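Local coordinates for pyrrolysyl-tRNA synthetase (Desulfitobacterium hafniense, PDB 3DSQ), which probably charges its cognate tRNA with pyrrolysine at the expense of ATP, as a homodimeric class II aminoacyl-tRNA synthetase, at residues H60-L73 with M273-L285. Residues are numbered along the deposited sequence; the frame is centred on the assembly and turned at random.
Sequences HLEQLRTVKHRPAL and MARSLSYLDGVRL
Asp281 OD1 is gripped by three groups: Ala72 N at 2.9 Å, Lys68 NZ, and a water that donates to it and also lies beside His60 NE2. The lysine comes in on the syn side of both carboxylate oxygens, its NZ 3.0 Å from Asp281 OD2, in a forked salt bridge. Ala72 N instead approaches OD1 from above the carboxylate plane, 44° out of it. With CG anti to the backbone N (chi1 -167°), Asp281 reaches from the type I' turn joining strands 279-280 and 283-284 into the break between helices 39-68 and 72-85. A second water ties OD2 to His60 O and sits over the His60 ring, whose CD2 meets Val283 CG2 at 3.4 Å. Further along the hairpin, Leu61 spreads its methyls, CD1 on Val283 CG1 at 3.9 Å and CD2 near Leu280 O and Leu280 CD1. The second subunit packs on Leu64 and Pro71 here. An asparagine at Asp281 would probably cost the Lys68 ammonium this countercharge and loosen the hairpin's hold on the break. One buried carboxylate, probably kept ionised by the lysine and the start of helix 72-85, thus joins both helices to the C-terminal hairpin.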
ATOM      1  N   HIS B  60      13.905  -3.916 -20.466  1.00 36.46           N
ATOM      2  CA  HIS B  60      12.993  -3.094 -19.689  1.00 35.92           C
ATOM      3  C   HIS B  60      13.437  -3.068 -18.231  1.00 35.68           C
ATOM      4  O   HIS B  60      13.466  -2.005 -17.600  1.00 35.67           O
ATOM      5  CB  HIS B  60      11.570  -3.640 -19.787  1.00 34.83           C
ATOM      6  CG  HIS B  60      10.536  -2.715 -19.228  1.00 36.90           C
ATOM      7  ND1 HIS B  60      10.262  -1.484 -19.787  1.00 36.43           N
ATOM      8  CD2 HIS B  60       9.733  -2.824 -18.141  1.00 36.00           C
ATOM      9  CE1 HIS B  60       9.338  -0.873 -19.065  1.00 37.90           C
ATOM     10  NE2 HIS B  60       9.000  -1.664 -18.062  1.00 37.10           N
ATOM     11  N   LEU B  61      13.800  -4.233 -17.700  1.00 33.83           N
ATOM     12  CA  LEU B  61      14.242  -4.317 -16.314  1.00 33.75           C
ATOM     13  C   LEU B  61      15.516  -3.526 -16.043  1.00 34.87           C
ATOM     14  O   LEU B  61      15.707  -3.021 -14.938  1.00 33.78           O
ATOM     15  CB  LEU B  61      14.430  -5.783 -15.896  1.00 30.94           C
ATOM     16  CG  LEU B  61      13.098  -6.485 -15.603  1.00 31.26           C
ATOM     17  CD1 LEU B  61      13.310  -7.945 -15.224  1.00 32.70           C
ATOM     18  CD2 LEU B  61      12.402  -5.740 -14.472  1.00 28.50           C
ATOM     19  N   GLU B  62      16.385  -3.421 -17.047  1.00 36.40           N
ATOM     20  CA  GLU B  62      17.627  -2.675 -16.894  1.00 39.11           C
ATOM     21  C   GLU B  62      17.303  -1.226 -16.587  1.00 38.61           C
ATOM     22  O   GLU B  62      17.934  -0.588 -15.747  1.00 39.06           O
ATOM     23  CB  GLU B  62      18.460  -2.762 -18.174  1.00 42.48           C
ATOM     24  CG  GLU B  62      19.212  -4.058 -18.305  1.00 44.91           C
ATOM     25  CD  GLU B  62      20.136  -4.289 -17.129  1.00 50.11           C
ATOM     26  OE1 GLU B  62      21.029  -3.439 -16.895  1.00 53.33           O
ATOM     27  OE2 GLU B  62      19.972  -5.316 -16.436  1.00 51.83           O
ATOM     28  N   GLN B  63      16.304  -0.722 -17.290  1.00 39.55           N
ATOM     29  CA  GLN B  63      15.828   0.634 -17.127  1.00 43.29           C
ATOM     30  C   GLN B  63      15.406   0.831 -15.663  1.00 44.32           C
ATOM     31  O   GLN B  63      15.673   1.870 -15.044  1.00 44.56           O
ATOM     32  CB  GLN B  63      14.643   0.829 -18.072  1.00 45.91           C
ATOM     33  CG  GLN B  63      13.936   2.161 -18.004  1.00 51.19           C
ATOM     34  CD  GLN B  63      12.706   2.178 -18.892  1.00 54.06           C
ATOM     35  OE1 GLN B  63      12.807   2.145 -20.122  1.00 56.53           O
ATOM     36  NE2 GLN B  63      11.531   2.208 -18.270  1.00 55.97           N
ATOM     37  N   LEU B  64      14.757  -0.189 -15.114  1.00 43.23           N
ATOM     38  CA  LEU B  64      14.287  -0.160 -13.739  1.00 41.13           C
ATOM     39  C   LEU B  64      15.440  -0.137 -12.736  1.00 41.48           C
ATOM     40  O   LEU B  64      15.407   0.619 -11.770  1.00 42.20           O
ATOM     41  CB  LEU B  64      13.372  -1.375 -13.496  1.00 39.56           C
ATOM     42  CG  LEU B  64      12.869  -1.764 -12.103  1.00 35.07           C
ATOM     43  CD1 LEU B  64      13.977  -2.445 -11.363  1.00 36.03           C
ATOM     44  CD2 LEU B  64      12.365  -0.553 -11.343  1.00 33.91           C
ATOM     45  N   ARG B  65      16.468  -0.945 -12.968  1.00 42.79           N
ATOM     46  CA  ARG B  65      17.599  -0.996 -12.046  1.00 45.48           C
ATOM     47  C   ARG B  65      18.577   0.180 -12.074  1.00 45.76           C
ATOM     48  O   ARG B  65      19.171   0.512 -11.048  1.00 45.84           O
ATOM     49  CB  ARG B  65      18.378  -2.295 -12.248  1.00 48.17           C
ATOM     50  CG  ARG B  65      18.537  -2.684 -13.694  1.00 54.17           C
ATOM     51  CD  ARG B  65      19.528  -3.825 -13.872  1.00 59.07           C
ATOM     52  NE  ARG B  65      20.909  -3.359 -13.776  1.00 63.06           N
ATOM     53  CZ  ARG B  65      21.971  -4.082 -14.119  1.00 64.31           C
ATOM     54  NH1 ARG B  65      21.821  -5.316 -14.586  1.00 64.51           N
ATOM     55  NH2 ARG B  65      23.187  -3.567 -13.998  1.00 64.82           N
ATOM     56  N   THR B  66      18.757   0.815 -13.226  1.00 44.79           N
ATOM     57  CA  THR B  66      19.702   1.924 -13.296  1.00 45.94           C
ATOM     58  C   THR B  66      19.048   3.288 -13.452  1.00 45.64           C
ATOM     59  O   THR B  66      19.681   4.310 -13.205  1.00 47.47           O
ATOM     60  CB  THR B  66      20.696   1.740 -14.461  1.00 45.42           C
ATOM     61  OG1 THR B  66      19.982   1.754 -15.701  1.00 44.32           O
ATOM     62  CG2 THR B  66      21.435   0.418 -14.328  1.00 45.97           C
ATOM     63  N   VAL B  67      17.786   3.307 -13.857  1.00 45.45           N
ATOM     64  CA  VAL B  67      17.094   4.572 -14.052  1.00 44.85           C
ATOM     65  C   VAL B  67      15.957   4.870 -13.076  1.00 43.49           C
ATOM     66  O   VAL B  67      16.109   5.696 -12.177  1.00 43.77           O
ATOM     67  CB  VAL B  67      16.534   4.672 -15.481  1.00 44.95           C
ATOM     68  CG1 VAL B  67      15.927   6.047 -15.707  1.00 44.32           C
ATOM     69  CG2 VAL B  67      17.634   4.394 -16.485  1.00 45.38           C
ATOM     70  N   LYS B  68      14.820   4.205 -13.247  1.00 41.35           N
ATOM     71  CA  LYS B  68      13.671   4.466 -12.389  1.00 40.18           C
ATOM     72  C   LYS B  68      13.806   4.100 -10.909  1.00 37.38           C
ATOM     73  O   LYS B  68      13.444   4.888 -10.046  1.00 37.61           O
ATOM     74  CB  LYS B  68      12.420   3.796 -12.967  1.00 42.66           C
ATOM     75  CG  LYS B  68      12.003   4.329 -14.331  1.00 42.86           C
ATOM     76  CD  LYS B  68      10.594   3.876 -14.710  1.00 43.09           C
ATOM     77  CE  LYS B  68      10.470   2.353 -14.758  1.00 42.80           C
ATOM     78  NZ  LYS B  68       9.063   1.948 -15.030  1.00 38.80           N
ATOM     79  N   HIS B  69      14.320   2.914 -10.615  1.00 36.31           N
ATOM     80  CA  HIS B  69      14.461   2.468  -9.230  1.00 35.59           C
ATOM     81  C   HIS B  69      13.110   2.119  -8.600  1.00 33.46           C
ATOM     82  O   HIS B  69      13.029   1.839  -7.400  1.00 31.95           O
ATOM     83  CB  HIS B  69      15.166   3.538  -8.392  1.00 37.93           C
ATOM     84  CG  HIS B  69      16.592   3.768  -8.789  1.00 41.34           C
ATOM     85  ND1 HIS B  69      17.552   2.782  -8.709  1.00 42.34           N
ATOM     86  CD2 HIS B  69      17.215   4.862  -9.289  1.00 41.16           C
ATOM     87  CE1 HIS B  69      18.707   3.259  -9.141  1.00 42.09           C
ATOM     88  NE2 HIS B  69      18.529   4.518  -9.498  1.00 41.87           N
ATOM     89  N   ARG B  70      12.055   2.137  -9.410  1.00 31.91           N
ATOM     90  CA  ARG B  70      10.720   1.789  -8.937  1.00 33.01           C
ATOM     91  C   ARG B  70       9.803   1.415 -10.089  1.00 31.93           C
ATOM     92  O   ARG B  70       9.861   2.009 -11.171  1.00 31.31           O
ATOM     93  CB  ARG B  70      10.096   2.941  -8.149  1.00 35.01           C
ATOM     94  CG  ARG B  70       9.798   4.163  -8.978  1.00 36.52           C
ATOM     95  CD  ARG B  70       9.456   5.323  -8.082  1.00 40.09           C
ATOM     96  NE  ARG B  70       9.154   6.534  -8.834  1.00 40.77           N
ATOM     97  CZ  ARG B  70       8.827   7.689  -8.268  1.00 42.03           C
ATOM     98  NH1 ARG B  70       8.772   7.780  -6.946  1.00 42.20           N
ATOM     99  NH2 ARG B  70       8.534   8.743  -9.018  1.00 40.75           N
ATOM    100  N   PRO B  71       8.930   0.416  -9.867  1.00 31.09           N
ATOM    101  CA  PRO B  71       7.988  -0.053 -10.881  1.00 27.16           C
ATOM    102  C   PRO B  71       6.876   0.949 -11.160  1.00 25.56           C
ATOM    103  O   PRO B  71       6.627   1.857 -10.362  1.00 25.00           O
ATOM    104  CB  PRO B  71       7.475  -1.361 -10.288  1.00 28.93           C
ATOM    105  CG  PRO B  71       7.479  -1.075  -8.823  1.00 28.84           C
ATOM    106  CD  PRO B  71       8.810  -0.383  -8.631  1.00 29.92           C
ATOM    107  N   ALA B  72       6.218   0.762 -12.301  1.00 24.19           N
ATOM    108  CA  ALA B  72       5.136   1.617 -12.773  1.00 25.01           C
ATOM    109  C   ALA B  72       4.044   1.933 -11.768  1.00 26.73           C
ATOM    110  O   ALA B  72       3.603   3.082 -11.668  1.00 24.42           O
ATOM    111  CB  ALA B  72       4.509   0.999 -14.020  1.00 24.74           C
ATOM    112  N   LEU B  73       3.597   0.920 -11.027  1.00 26.75           N
ATOM    113  CA  LEU B  73       2.541   1.134 -10.053  1.00 26.34           C
ATOM    114  C   LEU B  73       2.959   2.190  -9.044  1.00 24.88           C
ATOM    115  O   LEU B  73       2.191   3.079  -8.735  1.00 25.52           O
ATOM    116  CB  LEU B  73       2.184  -0.181  -9.328  1.00 25.18           C
ATOM    117  CG  LEU B  73       1.093  -0.077  -8.255  1.00 27.32           C
ATOM    118  CD1 LEU B  73      -0.188   0.506  -8.870  1.00 23.82           C
ATOM    119  CD2 LEU B  73       0.811  -1.466  -7.652  1.00 24.55           C
ATOM    120  N   MET B 273       1.633  -5.574 -13.730  1.00 22.25           N
ATOM    121  CA  MET B 273       2.093  -4.435 -12.940  1.00 24.28           C
ATOM    122  C   MET B 273       1.473  -4.330 -11.548  1.00 23.76           C
ATOM    123  O   MET B 273       1.608  -3.319 -10.865  1.00 22.43           O
ATOM    124  CB  MET B 273       1.891  -3.138 -13.739  1.00 25.05           C
ATOM    125  CG  MET B 273       2.855  -3.032 -14.911  1.00 25.00           C
ATOM    126  SD  MET B 273       2.601  -1.643 -16.055  1.00 29.78           S
ATOM    127  CE  MET B 273       1.450  -2.361 -17.143  1.00 25.45           C
ATOM    128  N   ALA B 274       0.828  -5.403 -11.109  1.00 23.74           N
ATOM    129  CA  ALA B 274       0.205  -5.419  -9.795  1.00 21.92           C
ATOM    130  C   ALA B 274       1.206  -5.904  -8.756  1.00 19.79           C
ATOM    131  O   ALA B 274       2.344  -6.239  -9.085  1.00 21.72           O
ATOM    132  CB  ALA B 274      -1.015  -6.344  -9.823  1.00 23.13           C
ATOM    133  N   ARG B 275       0.793  -5.930  -7.497  1.00 21.67           N
ATOM    134  CA  ARG B 275       1.664  -6.439  -6.432  1.00 21.76           C
ATOM    135  C   ARG B 275       1.950  -7.864  -6.866  1.00 22.08           C
ATOM    136  O   ARG B 275       1.035  -8.621  -7.163  1.00 22.11           O
ATOM    137  CB  ARG B 275       0.935  -6.431  -5.101  1.00 20.79           C
ATOM    138  CG  ARG B 275       0.623  -5.057  -4.605  1.00 24.15           C
ATOM    139  CD  ARG B 275      -0.216  -5.074  -3.331  1.00 23.37           C
ATOM    140  NE  ARG B 275      -0.197  -3.745  -2.733  1.00 27.82           N
ATOM    141  CZ  ARG B 275       0.763  -3.290  -1.933  1.00 29.69           C
ATOM    142  NH1 ARG B 275       1.797  -4.062  -1.603  1.00 27.82           N
ATOM    143  NH2 ARG B 275       0.714  -2.035  -1.501  1.00 29.22           N
ATOM    144  N   SER B 276       3.213  -8.242  -6.923  1.00 22.91           N
ATOM    145  CA  SER B 276       3.503  -9.571  -7.420  1.00 25.28           C
ATOM    146  C   SER B 276       4.849 -10.138  -7.033  1.00 24.94           C
ATOM    147  O   SER B 276       5.767  -9.407  -6.675  1.00 25.29           O
ATOM    148  CB  SER B 276       3.407  -9.551  -8.949  1.00 27.32           C
ATOM    149  OG  SER B 276       3.591 -10.840  -9.501  1.00 30.61           O
ATOM    150  N   LEU B 277       4.944 -11.459  -7.128  1.00 23.61           N
ATOM    151  CA  LEU B 277       6.179 -12.178  -6.864  1.00 23.32           C
ATOM    152  C   LEU B 277       6.605 -12.822  -8.176  1.00 21.90           C
ATOM    153  O   LEU B 277       7.678 -13.405  -8.257  1.00 23.22           O
ATOM    154  CB  LEU B 277       5.985 -13.269  -5.804  1.00 22.62           C
ATOM    155  CG  LEU B 277       5.742 -12.805  -4.362  1.00 24.51           C
ATOM    156  CD1 LEU B 277       5.683 -14.016  -3.436  1.00 25.11           C
ATOM    157  CD2 LEU B 277       6.850 -11.858  -3.930  1.00 22.18           C
ATOM    158  N   SER B 278       5.766 -12.702  -9.203  1.00 22.62           N
ATOM    159  CA  SER B 278       6.053 -13.293 -10.519  1.00 23.84           C
ATOM    160  C   SER B 278       6.433 -12.270 -11.596  1.00 24.81           C
ATOM    161  O   SER B 278       7.089 -12.604 -12.584  1.00 21.30           O
ATOM    162  CB  SER B 278       4.843 -14.092 -11.011  1.00 23.73           C
ATOM    163  OG  SER B 278       4.658 -15.248 -10.213  1.00 29.30           O
ATOM    164  N   TYR B 279       5.991 -11.032 -11.417  1.00 24.68           N
ATOM    165  CA  TYR B 279       6.310  -9.982 -12.377  1.00 24.35           C
ATOM    166  C   TYR B 279       6.949  -8.839 -11.620  1.00 25.21           C
ATOM    167  O   TYR B 279       6.925  -8.809 -10.392  1.00 25.38           O
ATOM    168  CB  TYR B 279       5.055  -9.433 -13.061  1.00 22.73           C
ATOM    169  CG  TYR B 279       4.253 -10.402 -13.897  1.00 23.89           C
ATOM    170  CD1 TYR B 279       3.384 -11.320 -13.299  1.00 22.77           C
ATOM    171  CD2 TYR B 279       4.293 -10.337 -15.290  1.00 20.72           C
ATOM    172  CE1 TYR B 279       2.567 -12.138 -14.065  1.00 23.32           C
ATOM    173  CE2 TYR B 279       3.478 -11.144 -16.071  1.00 25.03           C
ATOM    174  CZ  TYR B 279       2.608 -12.041 -15.449  1.00 27.34           C
ATOM    175  OH  TYR B 279       1.738 -12.778 -16.211  1.00 28.05           O
ATOM    176  N   LEU B 280       7.515  -7.893 -12.365  1.00 24.68           N
ATOM    177  CA  LEU B 280       8.127  -6.717 -11.772  1.00 25.61           C
ATOM    178  C   LEU B 280       8.128  -5.661 -12.862  1.00 25.17           C
ATOM    179  O   LEU B 280       8.676  -5.885 -13.936  1.00 25.46           O
ATOM    180  CB  LEU B 280       9.568  -6.996 -11.340  1.00 26.82           C
ATOM    181  CG  LEU B 280      10.210  -6.164 -10.218  1.00 30.35           C
ATOM    182  CD1 LEU B 280      11.700  -6.059 -10.496  1.00 29.94           C
ATOM    183  CD2 LEU B 280       9.602  -4.781 -10.105  1.00 28.79           C
ATOM    184  N   ASP B 281       7.487  -4.530 -12.588  1.00 26.77           N
ATOM    185  CA  ASP B 281       7.428  -3.417 -13.535  1.00 28.43           C
ATOM    186  C   ASP B 281       6.992  -3.875 -14.937  1.00 29.38           C
ATOM    187  O   ASP B 281       7.555  -3.456 -15.954  1.00 28.41           O
ATOM    188  CB  ASP B 281       8.796  -2.725 -13.569  1.00 27.60           C
ATOM    189  CG  ASP B 281       8.770  -1.365 -14.276  1.00 30.22           C
ATOM    190  OD1 ASP B 281       7.718  -0.698 -14.309  1.00 29.79           O
ATOM    191  OD2 ASP B 281       9.826  -0.957 -14.786  1.00 29.23           O
ATOM    192  N   GLY B 282       5.980  -4.740 -14.966  1.00 28.02           N
ATOM    193  CA  GLY B 282       5.441  -5.250 -16.214  1.00 23.62           C
ATOM    194  C   GLY B 282       6.190  -6.411 -16.846  1.00 23.12           C
ATOM    195  O   GLY B 282       5.776  -6.894 -17.888  1.00 24.25           O
ATOM    196  N   VAL B 283       7.276  -6.869 -16.232  1.00 23.04           N
ATOM    197  CA  VAL B 283       8.065  -7.963 -16.803  1.00 24.09           C
ATOM    198  C   VAL B 283       7.989  -9.277 -16.010  1.00 23.87           C
ATOM    199  O   VAL B 283       8.221  -9.285 -14.810  1.00 23.15           O
ATOM    200  CB  VAL B 283       9.560  -7.554 -16.915  1.00 22.70           C
ATOM    201  CG1 VAL B 283      10.346  -8.639 -17.619  1.00 22.80           C
ATOM    202  CG2 VAL B 283       9.687  -6.223 -17.662  1.00 22.97           C
ATOM    203  N   ARG B 284       7.670 -10.383 -16.688  1.00 24.38           N
ATOM    204  CA  ARG B 284       7.597 -11.692 -16.029  1.00 24.50           C
ATOM    205  C   ARG B 284       9.033 -12.006 -15.637  1.00 25.84           C
ATOM    206  O   ARG B 284       9.938 -11.875 -16.454  1.00 28.27           O
ATOM    207  CB  ARG B 284       7.056 -12.746 -17.004  1.00 25.38           C
ATOM    208  CG  ARG B 284       6.927 -14.155 -16.425  1.00 26.25           C
ATOM    209  CD  ARG B 284       5.795 -14.283 -15.404  1.00 27.37           C
ATOM    210  NE  ARG B 284       5.676 -15.669 -14.954  1.00 28.16           N
ATOM    211  CZ  ARG B 284       6.438 -16.238 -14.023  1.00 29.10           C
ATOM    212  NH1 ARG B 284       7.388 -15.547 -13.402  1.00 28.29           N
ATOM    213  NH2 ARG B 284       6.279 -17.523 -13.739  1.00 30.11           N
ATOM    214  N   LEU B 285       9.254 -12.436 -14.399  1.00 28.08           N
ATOM    215  CA  LEU B 285      10.615 -12.679 -13.931  1.00 29.31           C
ATOM    216  C   LEU B 285      11.389 -13.911 -14.393  1.00 32.74           C
ATOM    217  O   LEU B 285      12.619 -13.860 -14.501  1.00 34.79           O
ATOM    218  CB  LEU B 285      10.649 -12.594 -12.407  1.00 25.70           C
ATOM    219  CG  LEU B 285      10.314 -11.185 -11.894  1.00 24.99           C
ATOM    220  CD1 LEU B 285      10.053 -11.223 -10.410  1.00 24.73           C
ATOM    221  CD2 LEU B 285      11.461 -10.216 -12.232  1.00 23.66           C
TER
HETATM  222  O   HOH W   1      11.831  -0.226 -16.740  1.00 30.27           O
HETATM  223  O   HOH W   2       6.914  -0.272 -16.639  1.00 33.12           O
HETATM  224  O   HOH W   3       4.219  -1.919 -11.218  1.00 26.04           O